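Local coordinates for periplasmic sugar-binding protein (Chloroflexus aurantiacus, PDB 4RXU), which binds D-glucose, seen as the beta-pyranose in its cleft, and probably serves as the periplasmic solute receptor of an ABC-type sugar transporter, at residues E42-Q47 and K298-L303; I35-K40 and V63-S68; I91-D96 and Y117-R122. One frame throughout, in Å; residues are numbered along the deposited sequence.

Contact 1. Residues E42-Q47 and K298-L303. With BGC (beta-D-glucopyranose), chain C.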
loop_
_atom_site.group_PDB
_atom_site.type_symbol
_atom_site.label_atom_id
_atom_site.label_comp_id
_atom_site.label_asym_id
_atom_site.label_seq_id
_atom_site.Cartn_x
_atom_site.Cartn_y
_atom_site.Cartn_z
ATOM N N GLU A 42 -2.894 0.912 -11.424
ATOM C CA GLU A 42 -3.138 0.461 -10.056
ATOM C C GLU A 42 -4.243 1.336 -9.520
ATOM O O GLU A 42 -4.087 2.552 -9.510
ATOM C CB GLU A 42 -1.877 0.590 -9.183
ATOM C CG GLU A 42 -0.722 -0.318 -9.608
ATOM C CD GLU A 42 0.593 0.006 -8.912
ATOM O OE1 GLU A 42 0.600 0.644 -7.817
ATOM O OE2 GLU A 42 1.633 -0.407 -9.476
ATOM N N PRO A 43 -5.356 0.732 -9.071
ATOM C CA PRO A 43 -6.519 1.575 -8.724
ATOM C C PRO A 43 -6.252 2.639 -7.651
ATOM O O PRO A 43 -6.867 3.691 -7.647
ATOM C CB PRO A 43 -7.533 0.560 -8.198
ATOM C CG PRO A 43 -7.210 -0.691 -8.913
ATOM C CD PRO A 43 -5.730 -0.687 -9.197
ATOM N N ARG A 44 -5.316 2.346 -6.750
ATOM C CA ARG A 44 -5.015 3.224 -5.627
ATOM C C ARG A 44 -4.835 4.662 -6.096
ATOM O O ARG A 44 -5.396 5.576 -5.493
ATOM C CB ARG A 44 -3.757 2.758 -4.881
ATOM C CG ARG A 44 -3.165 3.772 -3.902
ATOM C CD ARG A 44 -4.108 4.241 -2.803
ATOM N NE ARG A 44 -3.584 5.483 -2.258
ATOM C CZ ARG A 44 -2.607 5.604 -1.362
ATOM N NH1 ARG A 44 -2.158 6.822 -1.055
ATOM N NH2 ARG A 44 -2.076 4.553 -0.750
ATOM N N TRP A 45 -4.071 4.846 -7.183
ATOM C CA TRP A 45 -3.678 6.213 -7.572
ATOM C C TRP A 45 -4.813 7.025 -8.172
ATOM O O TRP A 45 -4.734 8.247 -8.201
ATOM C CB TRP A 45 -2.412 6.244 -8.452
ATOM C CG TRP A 45 -1.417 5.335 -7.832
ATOM C CD1 TRP A 45 -1.013 4.147 -8.314
ATOM C CD2 TRP A 45 -0.872 5.436 -6.503
ATOM N NE1 TRP A 45 -0.213 3.501 -7.394
ATOM C CE2 TRP A 45 -0.113 4.282 -6.277
ATOM C CE3 TRP A 45 -0.935 6.402 -5.500
ATOM C CZ2 TRP A 45 0.549 4.051 -5.083
ATOM C CZ3 TRP A 45 -0.268 6.176 -4.324
ATOM C CH2 TRP A 45 0.463 5.018 -4.123
ATOM N N ILE A 46 -5.861 6.350 -8.618
ATOM C CA ILE A 46 -7.086 7.019 -9.019
ATOM C C ILE A 46 -7.743 7.688 -7.806
ATOM O O ILE A 46 -8.275 8.796 -7.924
ATOM C CB ILE A 46 -8.042 6.031 -9.720
ATOM C CG1 ILE A 46 -7.334 5.277 -10.857
ATOM C CG2 ILE A 46 -9.246 6.769 -10.266
ATOM C CD1 ILE A 46 -6.745 6.139 -11.945
ATOM N N GLN A 47 -7.679 7.037 -6.641
ATOM C CA GLN A 47 -8.192 7.656 -5.416
ATOM C C GLN A 47 -7.424 8.951 -5.135
ATOM O O GLN A 47 -8.012 10.022 -4.938
ATOM C CB GLN A 47 -8.096 6.733 -4.218
ATOM C CG GLN A 47 -8.917 5.449 -4.281
ATOM C CD GLN A 47 -9.147 4.898 -2.883
ATOM O OE1 GLN A 47 -9.619 5.624 -1.985
ATOM N NE2 GLN A 47 -8.801 3.633 -2.676
ATOM N N LYS A 298 -7.129 3.508 4.616
ATOM C CA LYS A 298 -6.116 4.557 4.639
ATOM C C LYS A 298 -6.765 5.818 4.069
ATOM O O LYS A 298 -7.092 5.857 2.883
ATOM C CB LYS A 298 -4.886 4.127 3.825
ATOM C CG LYS A 298 -4.427 2.696 4.117
ATOM C CD LYS A 298 -3.012 2.364 3.711
ATOM C CE LYS A 298 -2.767 2.635 2.246
ATOM N NZ LYS A 298 -1.450 2.051 1.858
ATOM N N ASP A 299 -7.032 6.802 4.924
ATOM C CA ASP A 299 -7.838 7.936 4.517
ATOM C C ASP A 299 -7.020 8.847 3.616
ATOM O O ASP A 299 -6.264 9.690 4.075
ATOM C CB ASP A 299 -8.384 8.669 5.753
ATOM C CG ASP A 299 -9.471 9.660 5.425
ATOM O OD1 ASP A 299 -9.535 10.135 4.261
ATOM O OD2 ASP A 299 -10.264 9.961 6.346
ATOM N N VAL A 300 -7.195 8.639 2.315
ATOM C CA VAL A 300 -6.495 9.411 1.295
ATOM C C VAL A 300 -6.798 10.899 1.384
ATOM O O VAL A 300 -5.987 11.724 0.977
ATOM C CB VAL A 300 -6.781 8.831 -0.118
ATOM C CG1 VAL A 300 -6.138 9.688 -1.202
ATOM C CG2 VAL A 300 -6.263 7.402 -0.238
ATOM N N ARG A 301 -7.952 11.276 1.917
ATOM C CA ARG A 301 -8.202 12.707 2.140
ATOM C C ARG A 301 -7.155 13.338 3.064
ATOM O O ARG A 301 -6.699 14.462 2.844
ATOM C CB ARG A 301 -9.600 12.948 2.741
ATOM C CG ARG A 301 -10.722 12.358 1.915
ATOM C CD ARG A 301 -12.048 12.472 2.626
ATOM N NE ARG A 301 -12.053 11.703 3.858
ATOM C CZ ARG A 301 -13.083 11.607 4.682
ATOM N NH1 ARG A 301 -14.215 12.261 4.419
ATOM N NH2 ARG A 301 -12.961 10.878 5.785
ATOM N N THR A 302 -6.763 12.587 4.093
ATOM C CA THR A 302 -5.757 13.084 5.027
ATOM C C THR A 302 -4.378 13.146 4.366
ATOM O O THR A 302 -3.640 14.101 4.560
ATOM C CB THR A 302 -5.675 12.208 6.283
ATOM O OG1 THR A 302 -6.991 12.111 6.855
ATOM C CG2 THR A 302 -4.702 12.781 7.322
ATOM N N LEU A 303 -4.039 12.125 3.590
ATOM C CA LEU A 303 -2.734 12.062 2.953
ATOM C C LEU A 303 -2.594 13.249 1.994
ATOM O O LEU A 303 -1.577 13.960 1.991
ATOM C CB LEU A 303 -2.572 10.736 2.211
ATOM C CG LEU A 303 -1.108 10.334 1.964
ATOM C CD1 LEU A 303 -0.455 9.816 3.233
ATOM C CD2 LEU A 303 -0.990 9.302 0.856
HETATM C C2 BGC C . 0.091 1.799 -1.677
HETATM C C3 BGC C . -1.138 0.919 -1.569
HETATM C C4 BGC C . -1.490 0.378 -2.947
HETATM C C5 BGC C . -0.280 -0.284 -3.607
HETATM C C6 BGC C . -0.524 -0.694 -5.042
HETATM C C1 BGC C . 1.167 0.878 -2.227
HETATM O O1 BGC C . 2.442 1.447 -2.178
HETATM O O2 BGC C . 0.428 2.305 -0.381
HETATM O O3 BGC C . -2.200 1.707 -1.039
HETATM O O4 BGC C . -2.484 -0.653 -2.791
HETATM O O5 BGC C . 0.834 0.586 -3.585
HETATM O O6 BGC C . -1.082 0.373 -5.814
#

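Contact 2. Residues I35-K40 and V63-S68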
loop_
_atom_site.group_PDB
_atom_site.type_symbol
_atom_site.label_atom_id
_atom_site.label_comp_id
_atom_site.label_asym_id
_atom_site.label_seq_id
_atom_site.Cartn_x
_atom_site.Cartn_y
_atom_site.Cartn_z
ATOM N N ILE A 35 2.671 17.495 -9.021
ATOM C CA ILE A 35 2.364 16.197 -8.438
ATOM C C ILE A 35 2.664 15.114 -9.454
ATOM O O ILE A 35 2.211 15.212 -10.596
ATOM C CB ILE A 35 0.892 16.104 -8.013
ATOM C CG1 ILE A 35 0.607 17.092 -6.874
ATOM C CG2 ILE A 35 0.527 14.691 -7.557
ATOM C CD1 ILE A 35 -0.884 17.323 -6.633
ATOM N N VAL A 36 3.441 14.103 -9.050
ATOM C CA VAL A 36 3.748 12.972 -9.935
ATOM C C VAL A 36 3.307 11.685 -9.290
ATOM O O VAL A 36 3.704 11.388 -8.161
ATOM C CB VAL A 36 5.247 12.915 -10.330
ATOM C CG1 VAL A 36 5.566 11.728 -11.253
ATOM C CG2 VAL A 36 5.662 14.205 -11.020
ATOM N N LEU A 37 2.439 10.962 -9.992
ATOM C CA LEU A 37 1.904 9.668 -9.501
ATOM C C LEU A 37 2.357 8.560 -10.446
ATOM O O LEU A 37 2.580 8.807 -11.620
ATOM C CB LEU A 37 0.382 9.723 -9.401
ATOM C CG LEU A 37 -0.142 10.713 -8.336
ATOM C CD1 LEU A 37 -1.658 10.790 -8.463
ATOM C CD2 LEU A 37 0.279 10.357 -6.905
ATOM N N PRO A 38 2.464 7.316 -9.946
ATOM C CA PRO A 38 3.246 6.343 -10.705
ATOM C C PRO A 38 2.539 5.708 -11.886
ATOM O O PRO A 38 3.174 5.459 -12.915
ATOM C CB PRO A 38 3.606 5.295 -9.646
ATOM C CG PRO A 38 2.463 5.382 -8.662
ATOM C CD PRO A 38 2.242 6.868 -8.564
ATOM N N THR A 39 1.241 5.446 -11.753
ATOM C CA THR A 39 0.504 4.738 -12.795
ATOM C C THR A 39 -0.987 4.862 -12.566
ATOM O O THR A 39 -1.424 4.941 -11.418
ATOM C CB THR A 39 0.904 3.233 -12.864
ATOM O OG1 THR A 39 0.176 2.576 -13.901
ATOM C CG2 THR A 39 0.649 2.517 -11.553
ATOM N N LYS A 40 -1.754 4.839 -13.655
ATOM C CA LYS A 40 -3.222 4.731 -13.586
ATOM C C LYS A 40 -3.697 3.270 -13.548
ATOM O O LYS A 40 -4.881 3.003 -13.438
ATOM C CB LYS A 40 -3.891 5.449 -14.770
ATOM C CG LYS A 40 -3.961 6.959 -14.623
ATOM C CD LYS A 40 -5.268 7.520 -15.191
ATOM C CE LYS A 40 -5.133 8.126 -16.575
ATOM N NZ LYS A 40 -5.861 9.425 -16.645
ATOM N N VAL A 63 -2.753 22.956 -9.643
ATOM C CA VAL A 63 -1.501 22.203 -9.562
ATOM C C VAL A 63 -1.572 21.058 -10.578
ATOM O O VAL A 63 -2.544 20.288 -10.605
ATOM C CB VAL A 63 -1.313 21.619 -8.149
ATOM C CG1 VAL A 63 -0.142 20.649 -8.084
ATOM C CG2 VAL A 63 -1.170 22.716 -7.111
ATOM N N GLU A 64 -0.541 20.944 -11.408
ATOM C CA GLU A 64 -0.526 19.906 -12.427
ATOM C C GLU A 64 -0.221 18.537 -11.805
ATOM O O GLU A 64 0.660 18.418 -10.949
ATOM C CB GLU A 64 0.481 20.222 -13.541
ATOM C CG GLU A 64 0.412 19.246 -14.709
ATOM C CD GLU A 64 1.212 19.702 -15.920
ATOM O OE1 GLU A 64 2.142 20.524 -15.751
ATOM O OE2 GLU A 64 0.914 19.236 -17.044
ATOM N N ILE A 65 -0.972 17.530 -12.246
ATOM C CA ILE A 65 -0.758 16.123 -11.885
ATOM C C ILE A 65 -0.334 15.373 -13.140
ATOM O O ILE A 65 -1.012 15.411 -14.147
ATOM C CB ILE A 65 -2.050 15.477 -11.336
ATOM C CG1 ILE A 65 -2.549 16.267 -10.106
ATOM C CG2 ILE A 65 -1.837 14.009 -10.977
ATOM C CD1 ILE A 65 -3.912 15.849 -9.582
ATOM N N LEU A 66 0.821 14.737 -13.069
ATOM C CA LEU A 66 1.352 13.890 -14.137
ATOM C C LEU A 66 1.476 12.455 -13.646
ATOM O O LEU A 66 1.841 12.206 -12.486
ATOM C CB LEU A 66 2.747 14.341 -14.562
ATOM C CG LEU A 66 2.786 15.745 -15.157
ATOM C CD1 LEU A 66 4.211 16.213 -15.395
ATOM C CD2 LEU A 66 1.993 15.812 -16.446
ATOM N N PHE A 67 1.183 11.523 -14.538
ATOM C CA PHE A 67 1.375 10.104 -14.248
ATOM C C PHE A 67 2.607 9.616 -15.007
ATOM O O PHE A 67 2.895 10.054 -16.110
ATOM C CB PHE A 67 0.152 9.240 -14.623
ATOM C CG PHE A 67 -0.977 9.323 -13.632
ATOM C CD1 PHE A 67 -1.918 10.338 -13.706
ATOM C CD2 PHE A 67 -1.085 8.386 -12.589
ATOM C CE1 PHE A 67 -2.949 10.423 -12.787
ATOM C CE2 PHE A 67 -2.108 8.476 -11.668
ATOM C CZ PHE A 67 -3.036 9.492 -11.767
ATOM N N SER A 68 3.265 8.631 -14.423
ATOM C CA SER A 68 4.506 8.080 -14.934
ATOM C C SER A 68 4.377 6.792 -15.734
ATOM O O SER A 68 5.378 6.283 -16.237
ATOM C CB SER A 68 5.481 7.899 -13.779
ATOM O OG SER A 68 5.722 9.160 -13.158
#

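Contact 3. Residues I91-D96 and Y117-R122. With BGC (beta-D-glucopyranose), chain C.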
loop_
_atom_site.group_PDB
_atom_site.type_symbol
_atom_site.label_atom_id
_atom_site.label_comp_id
_atom_site.label_asym_id
_atom_site.label_seq_id
_atom_site.Cartn_x
_atom_site.Cartn_y
_atom_site.Cartn_z
ATOM N N ILE A 91 5.641 17.003 -5.267
ATOM C CA ILE A 91 5.013 15.901 -4.520
ATOM C C ILE A 91 5.075 14.695 -5.454
ATOM O O ILE A 91 4.515 14.723 -6.559
ATOM C CB ILE A 91 3.555 16.236 -4.178
ATOM C CG1 ILE A 91 3.481 17.442 -3.225
ATOM C CG2 ILE A 91 2.848 15.021 -3.593
ATOM C CD1 ILE A 91 2.120 18.112 -3.241
ATOM N N ILE A 92 5.780 13.650 -5.032
ATOM C CA ILE A 92 6.070 12.526 -5.929
ATOM C C ILE A 92 5.920 11.164 -5.251
ATOM O O ILE A 92 6.555 10.908 -4.225
ATOM C CB ILE A 92 7.477 12.641 -6.585
ATOM C CG1 ILE A 92 7.757 11.411 -7.462
ATOM C CG2 ILE A 92 8.587 12.874 -5.553
ATOM C CD1 ILE A 92 8.922 11.618 -8.409
ATOM N N CYS A 93 5.078 10.323 -5.861
ATOM C CA CYS A 93 4.981 8.933 -5.509
ATOM C C CYS A 93 5.743 8.121 -6.561
ATOM O O CYS A 93 5.299 8.031 -7.700
ATOM C CB CYS A 93 3.539 8.490 -5.411
ATOM S SG CYS A 93 3.405 6.746 -5.062
ATOM N N PRO A 94 6.890 7.519 -6.162
ATOM C CA PRO A 94 7.701 6.852 -7.135
ATOM C C PRO A 94 7.130 5.543 -7.604
ATOM O O PRO A 94 6.536 4.787 -6.830
ATOM C CB PRO A 94 9.022 6.591 -6.390
ATOM C CG PRO A 94 8.646 6.560 -4.954
ATOM C CD PRO A 94 7.604 7.643 -4.875
ATOM N N HIS A 95 7.349 5.258 -8.877
ATOM C CA HIS A 95 7.100 3.901 -9.344
ATOM C C HIS A 95 8.071 2.892 -8.742
ATOM O O HIS A 95 7.674 1.857 -8.199
ATOM C CB HIS A 95 7.181 3.811 -10.843
ATOM C CG HIS A 95 7.033 2.409 -11.303
ATOM N ND1 HIS A 95 5.896 1.681 -11.040
ATOM C CD2 HIS A 95 7.914 1.558 -11.866
ATOM C CE1 HIS A 95 6.058 0.452 -11.483
ATOM N NE2 HIS A 95 7.269 0.357 -12.008
ATOM N N ASP A 96 9.347 3.236 -8.807
ATOM C CA ASP A 96 10.409 2.405 -8.274
ATOM C C ASP A 96 11.216 3.279 -7.332
ATOM O O ASP A 96 11.811 4.248 -7.754
ATOM C CB ASP A 96 11.274 1.842 -9.402
ATOM C CG ASP A 96 12.410 0.970 -8.899
ATOM O OD1 ASP A 96 13.106 1.315 -7.908
ATOM O OD2 ASP A 96 12.630 -0.074 -9.516
ATOM N N TYR A 117 5.699 10.899 -1.582
ATOM C CA TYR A 117 4.280 10.798 -1.317
ATOM C C TYR A 117 3.854 9.340 -1.382
ATOM O O TYR A 117 4.004 8.689 -2.408
ATOM C CB TYR A 117 3.509 11.599 -2.353
ATOM C CG TYR A 117 2.006 11.570 -2.141
ATOM C CD1 TYR A 117 1.396 12.335 -1.173
ATOM C CD2 TYR A 117 1.212 10.748 -2.912
ATOM C CE1 TYR A 117 0.029 12.276 -0.972
ATOM C CE2 TYR A 117 -0.157 10.708 -2.742
ATOM C CZ TYR A 117 -0.736 11.465 -1.756
ATOM O OH TYR A 117 -2.094 11.387 -1.587
ATOM N N ASP A 118 3.344 8.863 -0.250
ATOM C CA ASP A 118 2.871 7.495 -0.030
ATOM C C ASP A 118 4.004 6.483 -0.005
ATOM O O ASP A 118 4.112 5.715 0.941
ATOM C CB ASP A 118 1.799 7.037 -1.012
ATOM C CG ASP A 118 1.159 5.770 -0.549
ATOM O OD1 ASP A 118 0.235 5.872 0.291
ATOM O OD2 ASP A 118 1.622 4.668 -0.958
ATOM N N ARG A 119 4.794 6.444 -1.077
ATOM C CA ARG A 119 5.947 5.559 -1.212
ATOM C C ARG A 119 7.198 6.382 -1.088
ATOM O O ARG A 119 7.221 7.563 -1.468
ATOM C CB ARG A 119 5.969 4.892 -2.585
ATOM C CG ARG A 119 4.795 4.006 -2.863
ATOM C CD ARG A 119 4.846 3.525 -4.296
ATOM N NE ARG A 119 3.802 2.572 -4.578
ATOM C CZ ARG A 119 3.533 2.093 -5.779
ATOM N NH1 ARG A 119 4.209 2.524 -6.834
ATOM N NH2 ARG A 119 2.574 1.198 -5.920
ATOM N N LEU A 120 8.235 5.744 -0.558
ATOM C CA LEU A 120 9.486 6.408 -0.271
ATOM C C LEU A 120 10.506 6.273 -1.407
ATOM O O LEU A 120 10.803 5.181 -1.874
ATOM C CB LEU A 120 10.057 5.799 1.017
ATOM C CG LEU A 120 11.291 6.457 1.633
ATOM C CD1 LEU A 120 11.070 7.938 1.909
ATOM C CD2 LEU A 120 11.700 5.684 2.882
ATOM N N ILE A 121 11.047 7.407 -1.842
ATOM C CA ILE A 121 12.222 7.424 -2.708
ATOM C C ILE A 121 13.432 7.036 -1.879
ATOM O O ILE A 121 13.648 7.575 -0.797
ATOM C CB ILE A 121 12.448 8.818 -3.324
ATOM C CG1 ILE A 121 11.287 9.117 -4.274
ATOM C CG2 ILE A 121 13.774 8.851 -4.071
ATOM C CD1 ILE A 121 11.322 10.474 -4.934
ATOM N N ARG A 122 14.225 6.111 -2.404
ATOM C CA ARG A 122 15.345 5.523 -1.687
ATOM C C ARG A 122 16.703 5.885 -2.224
ATOM O O ARG A 122 16.834 6.326 -3.360
ATOM C CB ARG A 122 15.198 4.005 -1.667
ATOM C CG ARG A 122 13.999 3.553 -0.846
ATOM C CD ARG A 122 13.937 2.041 -0.776
ATOM N NE ARG A 122 14.891 1.505 0.207
ATOM C CZ ARG A 122 16.001 0.838 -0.047
ATOM N NH1 ARG A 122 16.398 0.577 -1.289
ATOM N NH2 ARG A 122 16.732 0.425 0.991
HETATM C C2 BGC C . 0.091 1.799 -1.677
HETATM C C3 BGC C . -1.138 0.919 -1.569
HETATM C C4 BGC C . -1.490 0.378 -2.947
HETATM C C5 BGC C . -0.280 -0.284 -3.607
HETATM C C6 BGC C . -0.524 -0.694 -5.042
HETATM C C1 BGC C . 1.167 0.878 -2.227
HETATM O O1 BGC C . 2.442 1.447 -2.178
HETATM O O2 BGC C . 0.428 2.305 -0.381
HETATM O O3 BGC C . -2.200 1.707 -1.039
HETATM O O4 BGC C . -2.484 -0.653 -2.791
HETATM O O5 BGC C . 0.834 0.586 -3.585
HETATM O O6 BGC C . -1.082 0.373 -5.814
HETATM O O HOH W 1 3.580 1.781 -9.406
#

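Contact 1. Residues E42-Q47 and K298-L303
R44 lays its guanidinium against the first turn of the helix opened by V300, with NH1 at 3.3 Å from CD2 of L303, a methyl that sits at the edge of the group, and NE at 3.9 Å from CG2 of V300. The arginine chain leaves with CG anti to the backbone N (chi1 166°) and bends at chi2, which folds it over W45: the indole CZ3 lies beneath the centre of the guanidinium. R44 NH2 donates to the glucose O3 (2.9 Å), an atom lying in the guanidinium plane, and K298 NZ reaches O2 at 2.9 Å and the same O3 at 3.0 Å. Two cationic groups thus share one hydroxyl oxygen; salt bridges from R44 to D48 and D118 and a hydrogen bond from K298 to Q277 probably help to hold them there. On the other side of the sugar, E42 OE1 accepts from the O6 hydroxyl at 2.6 Å and from W45 NE1, the latter arriving from above the carboxylate plane. Q47 OE1 lies loosely against V300 CG2 and is hydrogen-bonded to Y357. D299 N-caps the second helix, its OD1 accepting a weak bond from R301 N. Charged side chains that bond the sugar hydroxyls, with a tryptophan alongside, are characteristic of the ligand cleft of periplasmic sugar-binding proteins.

Contact 2. Residues I35-K40 and V63-S68
F67 spreads its ring beneath the chain that leaves the first strand: K40 CG stands 3.7 Å from the ring centroid and only 6° off the normal, a CH-pi contact over one face. L37 CB approaches the same ring obliquely, 3.6 Å from CE2, while the backbone of T39 passes close to CD2. With its CG anti to the carbonyl carbon (chi1 -78°), the phenylalanine turns its ring back over the neighbouring strand and under the T39-K40 turn. On the sheet face that carries L37 and F67, I35 and I65 run side by side in the same direction, and I35 CD1 also meets V63 CG1 at 3.7 Å, crossing it at about a right angle. L37 CD1 reaches CG2 of I65 more loosely. On the face that carries V36 and L66, the V36 methyl CG1 approaches S68 OG, which is hydrogen-bonded to N78.

These side chains are set in register by parallel strand pairing. I35 N donates to E64 O and I35 O accepts from L66 N, each at 2.9 Å; L37 repeats the pattern with L66 O and S68 N. The last bond is the most bent, at 138° on the hydrogen, where the strands give way to loop. CA-H...O contacts such as F67 CA to L37 O, 3.2 Å, fill in between the amide bonds.

The two strands are joined by helix 44-59 in a beta-alpha-beta crossover. That helix covers the face of I35 and F67, through F52 and E49, whereas helix 72-84 packs on the V36 and L66 face. Strand 29-37 is flanked on its other edge by strand 89-92, which bonds to V36.

Contact 3. Residues I91-D96 and Y117-R122
P94 fits its ring into a hollow lined by the R119 backbone and stem and by I121: CD lies 3.4 Å from R119 O, and CG meets I121 CG1 at 3.7 Å. I121 in turn sends CD1 against CG2 of I92, the two side chains crossing at about a right angle. Around the other end of the contact the methyl CG2 of I91 presses on CB of Y117, and C93 CB comes to the edge of the tyrosine ring. The sulfur of C93 lodges beside the R119 stem, 3.6 Å from CD. That stem is extended from CG to NE, and it carries the guanidinium past the proline to the glucose. There NE donates to O1 and NH2 to O5, both at 3.0 Å and nearly straight, while NH1 turns to P94 O in the guanidinium plane. A water links NH1 to H95 ND1, and NH2 has E42 as a second partner. D118 OD2 takes the sugar's O2 hydroxyl at 2.7 Å. Y117 N bonds to I92 O from above its carbonyl plane, continuing the pairing of parallel strands 89-92 and 113-117. Helix 300-315 covers Y117, and helix 72-84 lies against I92 and P94.

In the fold
All three contacts belong to the lobe built on the mixed sheet, and contacts 1 and 3 meet at the glucose. Their centres are about 14 Å apart, yet two salt bridges join them, E42 OE1 to R119 NH2 at 2.8 Å and R44 NH2 to D118 OD1 at 2.9 Å, which probably helps the sugar-binding side chains to hold one another in place. Contact 2 stands behind this wall, about 13 Å from contact 1 and about 11 Å from contact 3 between centres. It shares the sheet with contact 3 through the pairing of strands 29-37 and 89-92, and leads into contact 1 along the chain, where P38 and T39 pack against W45.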